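Local atomic coordinates of 3',5'-cyclic-nucleotide phosphodiesterase 1 (Saccharomyces cerevisiae, PDB entry 4OJV), a protein that belongs to the class-II family of cyclic-nucleotide phosphodiesterases, zinc proteins of the metallo-beta-lactamase-like superfamily, and carries a two-zinc centre. Residues F118-P129 / K151-T161; K189-Q197 / W204-H212. All coordinates share one frame; numbering follows the deposited sequence.

Contact 1. Residues F118-P129 / K151-T161; sequences FQGITDYYITHP and KKKTIWGLPHT. With ZN (zinc ion), chain D.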
loop_
_atom_site.group_PDB
_atom_site.type_symbol
_atom_site.label_atom_id
_atom_site.label_comp_id
_atom_site.label_asym_id
_atom_site.label_seq_id
_atom_site.Cartn_x
_atom_site.Cartn_y
_atom_site.Cartn_z
ATOM N N PHE A 118 -3.552 -14.879 -8.495
ATOM C CA PHE A 118 -4.414 -13.774 -8.156
ATOM C C PHE A 118 -5.744 -13.758 -8.925
ATOM O O PHE A 118 -6.777 -13.315 -8.396
ATOM C CB PHE A 118 -3.660 -12.459 -8.295
ATOM C CG PHE A 118 -4.402 -11.312 -7.741
ATOM C CD1 PHE A 118 -4.654 -11.216 -6.373
ATOM C CD2 PHE A 118 -4.905 -10.339 -8.589
ATOM C CE1 PHE A 118 -5.372 -10.148 -5.852
ATOM C CE2 PHE A 118 -5.611 -9.254 -8.072
ATOM C CZ PHE A 118 -5.851 -9.166 -6.708
ATOM N N GLN A 119 -5.738 -14.290 -10.147
ATOM C CA GLN A 119 -6.992 -14.389 -10.895
ATOM C C GLN A 119 -8.037 -15.249 -10.168
ATOM O O GLN A 119 -9.229 -15.063 -10.358
ATOM C CB GLN A 119 -6.753 -14.855 -12.340
ATOM C CG GLN A 119 -6.597 -16.348 -12.575
ATOM C CD GLN A 119 -6.779 -16.730 -14.040
ATOM O OE1 GLN A 119 -7.304 -15.951 -14.846
ATOM N NE2 GLN A 119 -6.351 -17.936 -14.389
ATOM N N GLY A 120 -7.573 -16.159 -9.313
ATOM C CA GLY A 120 -8.454 -17.011 -8.535
ATOM C C GLY A 120 -9.170 -16.325 -7.387
ATOM O O GLY A 120 -10.140 -16.875 -6.865
ATOM N N ILE A 121 -8.721 -15.142 -6.978
ATOM C CA ILE A 121 -9.477 -14.421 -5.951
ATOM C C ILE A 121 -10.828 -13.933 -6.539
ATOM O O ILE A 121 -10.859 -12.960 -7.303
ATOM C CB ILE A 121 -8.638 -13.294 -5.339
ATOM C CG1 ILE A 121 -7.482 -13.858 -4.521
ATOM C CG2 ILE A 121 -9.487 -12.452 -4.402
ATOM C CD1 ILE A 121 -6.284 -14.331 -5.286
ATOM N N THR A 122 -11.906 -14.662 -6.238
ATOM C CA THR A 122 -13.235 -14.446 -6.836
ATOM C C THR A 122 -14.033 -13.359 -6.109
ATOM O O THR A 122 -14.805 -12.601 -6.718
ATOM C CB THR A 122 -14.089 -15.746 -6.834
ATOM O OG1 THR A 122 -14.284 -16.242 -5.490
ATOM C CG2 THR A 122 -13.471 -16.833 -7.710
ATOM N N ASP A 123 -13.838 -13.293 -4.800
ATOM C CA ASP A 123 -14.736 -12.573 -3.917
ATOM C C ASP A 123 -13.924 -11.973 -2.781
ATOM O O ASP A 123 -13.105 -12.658 -2.166
ATOM C CB ASP A 123 -15.787 -13.517 -3.295
ATOM C CG ASP A 123 -16.757 -14.129 -4.313
ATOM O OD1 ASP A 123 -17.665 -13.435 -4.799
ATOM O OD2 ASP A 123 -16.642 -15.340 -4.548
ATOM N N TYR A 124 -14.174 -10.700 -2.496
ATOM C CA TYR A 124 -13.657 -10.033 -1.305
ATOM C C TYR A 124 -14.814 -9.758 -0.360
ATOM O O TYR A 124 -15.883 -9.320 -0.811
ATOM C CB TYR A 124 -13.046 -8.682 -1.659
ATOM C CG TYR A 124 -11.788 -8.678 -2.487
ATOM C CD1 TYR A 124 -11.832 -8.867 -3.865
ATOM C CD2 TYR A 124 -10.554 -8.426 -1.896
ATOM C CE1 TYR A 124 -10.672 -8.829 -4.627
ATOM C CE2 TYR A 124 -9.390 -8.379 -2.652
ATOM C CZ TYR A 124 -9.463 -8.582 -4.013
ATOM O OH TYR A 124 -8.329 -8.512 -4.790
ATOM N N TYR A 125 -14.588 -9.977 0.934
ATOM C CA TYR A 125 -15.532 -9.581 1.974
ATOM C C TYR A 125 -14.849 -8.490 2.773
ATOM O O TYR A 125 -13.911 -8.751 3.524
ATOM C CB TYR A 125 -15.917 -10.796 2.834
ATOM C CG TYR A 125 -16.709 -11.797 2.029
ATOM C CD1 TYR A 125 -16.066 -12.794 1.300
ATOM C CD2 TYR A 125 -18.098 -11.709 1.941
ATOM C CE1 TYR A 125 -16.789 -13.697 0.533
ATOM C CE2 TYR A 125 -18.824 -12.596 1.172
ATOM C CZ TYR A 125 -18.164 -13.579 0.467
ATOM O OH TYR A 125 -18.876 -14.477 -0.299
ATOM N N ILE A 126 -15.298 -7.256 2.576
ATOM C CA ILE A 126 -14.627 -6.092 3.146
ATOM C C ILE A 126 -15.319 -5.701 4.442
ATOM O O ILE A 126 -16.554 -5.659 4.505
ATOM C CB ILE A 126 -14.613 -4.912 2.135
ATOM C CG1 ILE A 126 -13.951 -5.337 0.810
ATOM C CG2 ILE A 126 -13.926 -3.683 2.732
ATOM C CD1 ILE A 126 -12.507 -5.802 0.917
ATOM N N THR A 127 -14.522 -5.441 5.476
ATOM C CA THR A 127 -15.084 -5.148 6.796
ATOM C C THR A 127 -15.464 -3.679 6.965
ATOM O O THR A 127 -16.457 -3.345 7.601
ATOM C CB THR A 127 -14.122 -5.571 7.926
ATOM O OG1 THR A 127 -12.924 -4.774 7.868
ATOM C CG2 THR A 127 -13.808 -7.073 7.850
ATOM N N HIS A 128 -14.632 -2.802 6.422
ATOM C CA HIS A 128 -14.881 -1.364 6.434
ATOM C C HIS A 128 -13.974 -0.724 5.421
ATOM O O HIS A 128 -12.981 -1.333 5.022
ATOM C CB HIS A 128 -14.750 -0.754 7.837
ATOM C CG HIS A 128 -13.339 -0.734 8.407
ATOM N ND1 HIS A 128 -12.610 -1.854 8.659
ATOM C CD2 HIS A 128 -12.560 0.346 8.820
ATOM C CE1 HIS A 128 -11.425 -1.493 9.219
ATOM N NE2 HIS A 128 -11.396 -0.148 9.325
ATOM N N PRO A 129 -14.303 0.495 4.963
ATOM C CA PRO A 129 -13.606 1.066 3.813
ATOM C C PRO A 129 -12.412 1.957 4.157
ATOM O O PRO A 129 -11.915 2.668 3.293
ATOM C CB PRO A 129 -14.709 1.864 3.123
ATOM C CG PRO A 129 -15.512 2.383 4.275
ATOM C CD PRO A 129 -15.529 1.255 5.279
ATOM N N LYS A 151 -11.905 -14.071 -15.573
ATOM C CA LYS A 151 -12.444 -14.341 -14.248
ATOM C C LYS A 151 -12.842 -13.005 -13.609
ATOM O O LYS A 151 -12.032 -12.078 -13.539
ATOM C CB LYS A 151 -11.408 -15.060 -13.380
ATOM C CG LYS A 151 -11.049 -16.468 -13.841
ATOM C CD LYS A 151 -10.209 -17.164 -12.784
ATOM C CE LYS A 151 -9.766 -18.552 -13.217
ATOM N NZ LYS A 151 -8.755 -19.102 -12.268
ATOM N N LYS A 152 -14.090 -12.916 -13.158
ATOM C CA LYS A 152 -14.648 -11.671 -12.621
ATOM C C LYS A 152 -14.555 -11.639 -11.103
ATOM O O LYS A 152 -14.604 -12.688 -10.454
ATOM C CB LYS A 152 -16.106 -11.510 -13.047
ATOM C CG LYS A 152 -16.319 -11.503 -14.555
ATOM C CD LYS A 152 -17.733 -11.084 -14.915
ATOM C CE LYS A 152 -17.903 -10.990 -16.422
ATOM N NZ LYS A 152 -19.220 -10.410 -16.800
ATOM N N LYS A 153 -14.425 -10.435 -10.547
ATOM C CA LYS A 153 -14.338 -10.252 -9.095
ATOM C C LYS A 153 -15.529 -9.492 -8.522
ATOM O O LYS A 153 -16.041 -8.549 -9.131
ATOM C CB LYS A 153 -13.055 -9.521 -8.708
ATOM C CG LYS A 153 -11.748 -10.212 -9.088
ATOM C CD LYS A 153 -10.593 -9.571 -8.327
ATOM C CE LYS A 153 -9.248 -9.706 -9.021
ATOM N NZ LYS A 153 -8.643 -11.045 -8.841
ATOM N N THR A 154 -15.948 -9.906 -7.336
ATOM C CA THR A 154 -17.037 -9.274 -6.614
ATOM C C THR A 154 -16.540 -8.817 -5.250
ATOM O O THR A 154 -15.848 -9.563 -4.540
ATOM C CB THR A 154 -18.241 -10.227 -6.451
ATOM O OG1 THR A 154 -18.672 -10.668 -7.741
ATOM C CG2 THR A 154 -19.400 -9.528 -5.759
ATOM N N ILE A 155 -16.888 -7.584 -4.897
ATOM C CA ILE A 155 -16.566 -6.990 -3.604
ATOM C C ILE A 155 -17.874 -6.949 -2.816
ATOM O O ILE A 155 -18.840 -6.297 -3.249
ATOM C CB ILE A 155 -16.021 -5.552 -3.759
ATOM C CG1 ILE A 155 -14.764 -5.510 -4.637
ATOM C CG2 ILE A 155 -15.751 -4.949 -2.391
ATOM C CD1 ILE A 155 -14.447 -4.127 -5.177
ATOM N N TRP A 156 -17.906 -7.671 -1.697
ATOM C CA TRP A 156 -19.070 -7.756 -0.824
ATOM C C TRP A 156 -18.859 -6.961 0.426
ATOM O O TRP A 156 -17.740 -6.877 0.953
ATOM C CB TRP A 156 -19.304 -9.190 -0.400
ATOM C CG TRP A 156 -19.498 -10.181 -1.506
ATOM C CD1 TRP A 156 -18.527 -10.903 -2.184
ATOM C CD2 TRP A 156 -20.773 -10.624 -2.066
ATOM N NE1 TRP A 156 -19.100 -11.743 -3.106
ATOM C CE2 TRP A 156 -20.447 -11.625 -3.082
ATOM C CE3 TRP A 156 -22.107 -10.308 -1.830
ATOM C CZ2 TRP A 156 -21.430 -12.261 -3.830
ATOM C CZ3 TRP A 156 -23.090 -10.958 -2.584
ATOM C CH2 TRP A 156 -22.756 -11.907 -3.563
ATOM N N GLY A 157 -19.940 -6.419 0.975
ATOM C CA GLY A 157 -19.872 -5.726 2.251
ATOM C C GLY A 157 -21.249 -5.317 2.712
ATOM O O GLY A 157 -22.215 -5.386 1.951
ATOM N N LEU A 158 -21.338 -4.891 3.959
ATOM C CA LEU A 158 -22.528 -4.215 4.442
ATOM C C LEU A 158 -22.627 -2.843 3.765
ATOM O O LEU A 158 -21.642 -2.351 3.213
ATOM C CB LEU A 158 -22.468 -4.083 5.967
ATOM C CG LEU A 158 -22.536 -5.386 6.782
ATOM C CD1 LEU A 158 -22.436 -5.073 8.267
ATOM C CD2 LEU A 158 -23.785 -6.201 6.474
ATOM N N PRO A 159 -23.818 -2.210 3.797
ATOM C CA PRO A 159 -23.959 -0.903 3.138
ATOM C C PRO A 159 -22.961 0.173 3.582
ATOM O O PRO A 159 -22.517 0.962 2.748
ATOM C CB PRO A 159 -25.393 -0.496 3.482
ATOM C CG PRO A 159 -26.108 -1.798 3.624
ATOM C CD PRO A 159 -25.116 -2.726 4.279
ATOM N N HIS A 160 -22.572 0.203 4.853
ATOM C CA HIS A 160 -21.626 1.240 5.319
ATOM C C HIS A 160 -20.295 1.158 4.600
ATOM O O HIS A 160 -19.552 2.138 4.523
ATOM C CB HIS A 160 -21.430 1.191 6.837
ATOM C CG HIS A 160 -20.566 0.043 7.310
ATOM N ND1 HIS A 160 -21.082 -1.113 7.768
ATOM C CD2 HIS A 160 -19.181 -0.085 7.385
ATOM C CE1 HIS A 160 -20.078 -1.940 8.118
ATOM N NE2 HIS A 160 -18.918 -1.312 7.875
ATOM N N THR A 161 -19.987 -0.022 4.075
ATOM C CA THR A 161 -18.784 -0.236 3.284
ATOM C C THR A 161 -19.055 0.011 1.805
ATOM O O THR A 161 -18.358 0.795 1.170
ATOM C CB THR A 161 -18.262 -1.661 3.499
ATOM O OG1 THR A 161 -17.852 -1.806 4.865
ATOM C CG2 THR A 161 -17.090 -1.964 2.586
HETATM ZN ZN ZN D . -10.051 1.097 10.499
HETATM O O HOH W 1 -10.263 -12.665 -10.633
HETATM O O HOH W 2 -8.900 -13.528 -15.471
HETATM O O HOH W 3 -16.937 -12.746 -8.676
HETATM O O HOH W 4 -18.846 -4.400 5.429
HETATM O O HOH W 5 -8.436 0.758 9.540
#
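T122 to I126 runs parallel to T154 to W156, with the axes of strands 121-125 and 153-157 4.7 Å apart and inclined by 20°. The two strands belong to a beta-alpha-beta unit whose helix, 135-140, covers the face carrying Y124 and I155. Four backbone hydrogen bonds join them.

D123, Y125 and W156 share the other face. W156 NE1 gives a straight hydrogen bond to D123 OD1 at 2.8 Å. The oxygen lies in the indole plane, but the N-H reaches it from above the carboxylate plane. D123 OD2 accepts from T122 OG1 and also bonds to T200. The Y125 ring makes an offset stack on the five-membered ring of W156, with centroids 4.6 Å apart and planes 8° apart. T154 CG2 lies against the opposite face of the indole, toward its rim.

K153 bends at its last torsion (chi4 -79°), which brings NZ over the face of the F118 ring, 4.0 Å from the centroid. This is a cation-pi contact. The same NZ bonds weakly to I121 O and gives a 2.9 Å hydrogen bond to a water held by Q119 O.

At the C-terminal ends of the strands the contact reaches the metal site. H160 NE2 donates to T127 O at 3.2 Å. T127 OG1 accepts a bond from H128 ND1 in the imidazole plane, which helps fix the ring's rotation. H130, H213 and D244 bind the same zinc ion, and H128 NE2 meets it at 2.2 Å.

Contact 2. Residues K189-Q197 / W204-H212; sequences KCLNPKEVQ and WDVIPFKVH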
loop_
_atom_site.group_PDB
_atom_site.type_symbol
_atom_site.label_atom_id
_atom_site.label_comp_id
_atom_site.label_asym_id
_atom_site.label_seq_id
_atom_site.Cartn_x
_atom_site.Cartn_y
_atom_site.Cartn_z
ATOM N N LYS A 189 -21.364 -5.562 -4.306
ATOM C CA LYS A 189 -22.623 -6.161 -3.875
ATOM C C LYS A 189 -22.803 -6.049 -2.370
ATOM O O LYS A 189 -21.875 -6.281 -1.587
ATOM C CB LYS A 189 -22.701 -7.619 -4.322
ATOM C CG LYS A 189 -22.861 -7.785 -5.823
ATOM C CD LYS A 189 -23.133 -9.229 -6.201
ATOM C CE LYS A 189 -23.080 -9.414 -7.708
ATOM N NZ LYS A 189 -23.478 -10.793 -8.097
ATOM N N CYS A 190 -24.009 -5.678 -1.959
ATOM C CA CYS A 190 -24.325 -5.550 -0.542
ATOM C C CYS A 190 -24.776 -6.864 0.072
ATOM O O CYS A 190 -25.361 -7.724 -0.597
ATOM C CB CYS A 190 -25.396 -4.482 -0.312
ATOM S SG CYS A 190 -24.779 -2.783 -0.243
ATOM N N LEU A 191 -24.484 -6.996 1.362
ATOM C CA LEU A 191 -24.969 -8.074 2.199
ATOM C C LEU A 191 -25.924 -7.487 3.228
ATOM O O LEU A 191 -25.797 -6.324 3.616
ATOM C CB LEU A 191 -23.804 -8.738 2.931
ATOM C CG LEU A 191 -22.769 -9.468 2.080
ATOM C CD1 LEU A 191 -21.518 -9.729 2.914
ATOM C CD2 LEU A 191 -23.331 -10.765 1.516
ATOM N N ASN A 192 -26.865 -8.311 3.676
ATOM C CA ASN A 192 -27.744 -7.961 4.784
ATOM C C ASN A 192 -27.131 -8.411 6.100
ATOM O O ASN A 192 -26.654 -9.542 6.203
ATOM C CB ASN A 192 -29.116 -8.621 4.620
ATOM C CG ASN A 192 -29.861 -8.128 3.397
ATOM O OD1 ASN A 192 -29.857 -6.936 3.088
ATOM N ND2 ASN A 192 -30.512 -9.047 2.697
ATOM N N PRO A 193 -27.162 -7.539 7.123
ATOM C CA PRO A 193 -26.588 -7.914 8.409
ATOM C C PRO A 193 -27.363 -9.054 9.083
ATOM O O PRO A 193 -28.602 -9.128 8.972
ATOM C CB PRO A 193 -26.693 -6.624 9.233
ATOM C CG PRO A 193 -27.837 -5.887 8.630
ATOM C CD PRO A 193 -27.775 -6.198 7.162
ATOM N N LYS A 194 -26.629 -9.925 9.773
ATOM C CA LYS A 194 -27.190 -11.024 10.577
ATOM C C LYS A 194 -27.822 -12.152 9.757
ATOM O O LYS A 194 -28.366 -13.094 10.331
ATOM C CB LYS A 194 -28.206 -10.504 11.608
ATOM C CG LYS A 194 -27.735 -9.313 12.425
ATOM C CD LYS A 194 -28.774 -8.914 13.466
ATOM C CE LYS A 194 -28.657 -7.444 13.828
ATOM N NZ LYS A 194 -27.343 -7.107 14.442
ATOM N N GLU A 195 -27.752 -12.057 8.433
ATOM C CA GLU A 195 -28.408 -13.012 7.542
ATOM C C GLU A 195 -27.407 -14.022 7.006
ATOM O O GLU A 195 -26.297 -13.657 6.596
ATOM C CB GLU A 195 -29.076 -12.262 6.388
ATOM C CG GLU A 195 -30.029 -13.085 5.535
ATOM C CD GLU A 195 -30.599 -12.279 4.383
ATOM O OE1 GLU A 195 -29.908 -12.135 3.352
ATOM O OE2 GLU A 195 -31.738 -11.786 4.509
ATOM N N VAL A 196 -27.804 -15.292 7.027
ATOM C CA VAL A 196 -26.989 -16.369 6.492
ATOM C C VAL A 196 -27.046 -16.277 4.979
ATOM O O VAL A 196 -28.102 -16.470 4.362
ATOM C CB VAL A 196 -27.465 -17.764 6.970
ATOM C CG1 VAL A 196 -26.631 -18.869 6.337
ATOM C CG2 VAL A 196 -27.407 -17.864 8.486
ATOM N N GLN A 197 -25.905 -15.948 4.393
ATOM C CA GLN A 197 -25.790 -15.805 2.961
ATOM C C GLN A 197 -24.816 -16.865 2.428
ATOM O O GLN A 197 -24.091 -17.492 3.206
ATOM C CB GLN A 197 -25.452 -14.338 2.633
ATOM C CG GLN A 197 -26.679 -13.437 2.859
ATOM C CD GLN A 197 -26.393 -12.024 3.378
ATOM O OE1 GLN A 197 -25.829 -11.823 4.471
ATOM N NE2 GLN A 197 -26.830 -11.031 2.610
ATOM N N TRP A 204 -19.940 -22.972 1.691
ATOM C CA TRP A 204 -19.871 -22.250 2.954
ATOM C C TRP A 204 -20.960 -21.234 3.077
ATOM O O TRP A 204 -21.399 -20.649 2.084
ATOM C CB TRP A 204 -18.576 -21.469 3.058
ATOM C CG TRP A 204 -17.300 -22.236 3.075
ATOM C CD1 TRP A 204 -17.095 -23.612 3.044
ATOM C CD2 TRP A 204 -15.973 -21.648 3.133
ATOM N NE1 TRP A 204 -15.754 -23.910 3.083
ATOM C CE2 TRP A 204 -15.022 -22.756 3.135
ATOM C CE3 TRP A 204 -15.493 -20.342 3.183
ATOM C CZ2 TRP A 204 -13.649 -22.544 3.183
ATOM C CZ3 TRP A 204 -14.113 -20.145 3.238
ATOM C CH2 TRP A 204 -13.215 -21.216 3.240
ATOM N N ASP A 205 -21.398 -21.005 4.308
ATOM C CA ASP A 205 -22.230 -19.858 4.639
ATOM C C ASP A 205 -21.338 -18.703 5.065
ATOM O O ASP A 205 -20.284 -18.919 5.670
ATOM C CB ASP A 205 -23.179 -20.175 5.802
ATOM C CG ASP A 205 -24.156 -21.291 5.494
ATOM O OD1 ASP A 205 -24.532 -21.482 4.320
ATOM O OD2 ASP A 205 -24.571 -21.958 6.461
ATOM N N VAL A 206 -21.775 -17.487 4.755
ATOM C CA VAL A 206 -21.157 -16.263 5.265
ATOM C C VAL A 206 -22.222 -15.459 6.005
ATOM O O VAL A 206 -23.321 -15.240 5.480
ATOM C CB VAL A 206 -20.445 -15.440 4.155
ATOM C CG1 VAL A 206 -21.392 -15.037 3.032
ATOM C CG2 VAL A 206 -19.734 -14.227 4.745
ATOM N N ILE A 207 -21.895 -15.039 7.227
ATOM C CA ILE A 207 -22.845 -14.331 8.078
ATOM C C ILE A 207 -22.158 -13.069 8.612
ATOM O O ILE A 207 -21.253 -13.170 9.441
ATOM C CB ILE A 207 -23.355 -15.200 9.263
ATOM C CG1 ILE A 207 -23.489 -16.686 8.868
ATOM C CG2 ILE A 207 -24.667 -14.630 9.788
ATOM C CD1 ILE A 207 -23.744 -17.623 10.036
ATOM N N PRO A 208 -22.574 -11.887 8.124
ATOM C CA PRO A 208 -21.927 -10.636 8.534
ATOM C C PRO A 208 -22.671 -9.920 9.665
ATOM O O PRO A 208 -23.909 -9.914 9.691
ATOM C CB PRO A 208 -21.994 -9.799 7.258
ATOM C CG PRO A 208 -23.274 -10.227 6.613
ATOM C CD PRO A 208 -23.472 -11.681 6.971
ATOM N N PHE A 209 -21.907 -9.321 10.577
ATOM C CA PHE A 209 -22.453 -8.584 11.711
ATOM C C PHE A 209 -21.763 -7.242 11.813
ATOM O O PHE A 209 -20.535 -7.159 11.715
ATOM C CB PHE A 209 -22.229 -9.372 12.998
ATOM C CG PHE A 209 -23.063 -10.617 13.080
ATOM C CD1 PHE A 209 -22.640 -11.789 12.461
ATOM C CD2 PHE A 209 -24.272 -10.617 13.770
ATOM C CE1 PHE A 209 -23.415 -12.939 12.518
ATOM C CE2 PHE A 209 -25.052 -11.769 13.830
ATOM C CZ PHE A 209 -24.619 -12.925 13.201
ATOM N N LYS A 210 -22.547 -6.196 12.040
ATOM C CA LYS A 210 -21.998 -4.865 12.193
ATOM C C LYS A 210 -21.448 -4.667 13.608
ATOM O O LYS A 210 -22.035 -5.134 14.589
ATOM C CB LYS A 210 -23.081 -3.841 11.878
ATOM C CG LYS A 210 -22.580 -2.424 11.691
ATOM C CD LYS A 210 -23.722 -1.501 11.284
ATOM C CE LYS A 210 -24.620 -1.173 12.467
ATOM N NZ LYS A 210 -25.755 -0.281 12.092
ATOM N N VAL A 211 -20.317 -3.971 13.709
ATOM C CA VAL A 211 -19.700 -3.632 14.993
ATOM C C VAL A 211 -19.263 -2.160 14.977
ATOM O O VAL A 211 -19.281 -1.511 13.920
ATOM C CB VAL A 211 -18.512 -4.569 15.362
ATOM C CG1 VAL A 211 -18.958 -6.024 15.467
ATOM C CG2 VAL A 211 -17.350 -4.423 14.381
ATOM N N HIS A 212 -18.880 -1.636 16.141
ATOM C CA HIS A 212 -18.384 -0.261 16.248
ATOM C C HIS A 212 -16.891 -0.157 16.067
ATOM O O HIS A 212 -16.134 -1.005 16.549
ATOM C CB HIS A 212 -18.731 0.351 17.597
ATOM C CG HIS A 212 -20.207 0.471 17.864
ATOM N ND1 HIS A 212 -21.020 1.305 17.186
ATOM C CD2 HIS A 212 -20.996 -0.186 18.786
ATOM C CE1 HIS A 212 -22.273 1.187 17.671
ATOM N NE2 HIS A 212 -22.255 0.276 18.648
HETATM O O HOH W 6 -25.296 -6.644 12.638
#
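Backbone bonds of K194 and Q197 tie residues 191-197 to strand 204-215. K194 N donates to P208 O at 2.7 Å, nearly straight at 171°. Q197 and V206 form an antiparallel hydrogen-bonded pair: Q197 N reaches V206 O at 2.9 Å, and V206 N reaches Q197 O at 2.8 Å. Ahead of this pair the chain makes a type II beta turn from N192 to E195. K194 takes its third position with a positive phi of 70°. N192 ND2 spans the turn to E195 OE1.

K194 CA sits over one face of the F209 ring, toward its rim, 4.3 Å from the centroid, in a CH-pi contact. From there the side chain leads off. CB comes near F209 CE2. CG follows at 3.9 Å from the same CE2 and lies equally near CD2. The aliphatic chain thus crosses the ring side chain at about a right angle. The chain turns at its end (chi4 -62°), and NZ donates to a water at 2.8 Å that also accepts from K210 N. The ammonium also forms a salt bridge with E259 of helix 256-267.

V196 points its two methyls at different partners. CG1 lies 3.6 Å from D205 CG, while CG2 lies alongside the I207 branch that ends in CD1. The D205 carboxylate is paired with K198, R231 and R233. P208 brings ring atom CG to L191 CB at 4.0 Å.

The arrangement is a beta hairpin of strands 197-198 and 204-215, with the type II turn just before its short strand and bonded to the long one through K194 N. It edges the second sheet of the alpha-beta/beta-alpha sandwich of the metallo-beta-lactamase fold; farther along, strand 204-215 carries the zinc ligand H213.

How the contacts relate
From the N terminus, contact 1 comes first. It closes a 21-residue loop that holds helix 135-140. The chain then follows helix 159-169 and returns as strand 186-190, beside strand 153-157 at the edge of the same sheet. Contact 2 starts there and closes a loop of only six residues. The two contacts are in series; they neither nest nor cross. They meet at the sheet edge, where K189 N and L191 N probably bond to I155 O and G157 O. L191 CD2 also packs on the W156 ring. After L191 the chain crosses to the second sheet and becomes its edge strand 197-198, beside 204-215, so residues 189-197 link the edges of both sheets.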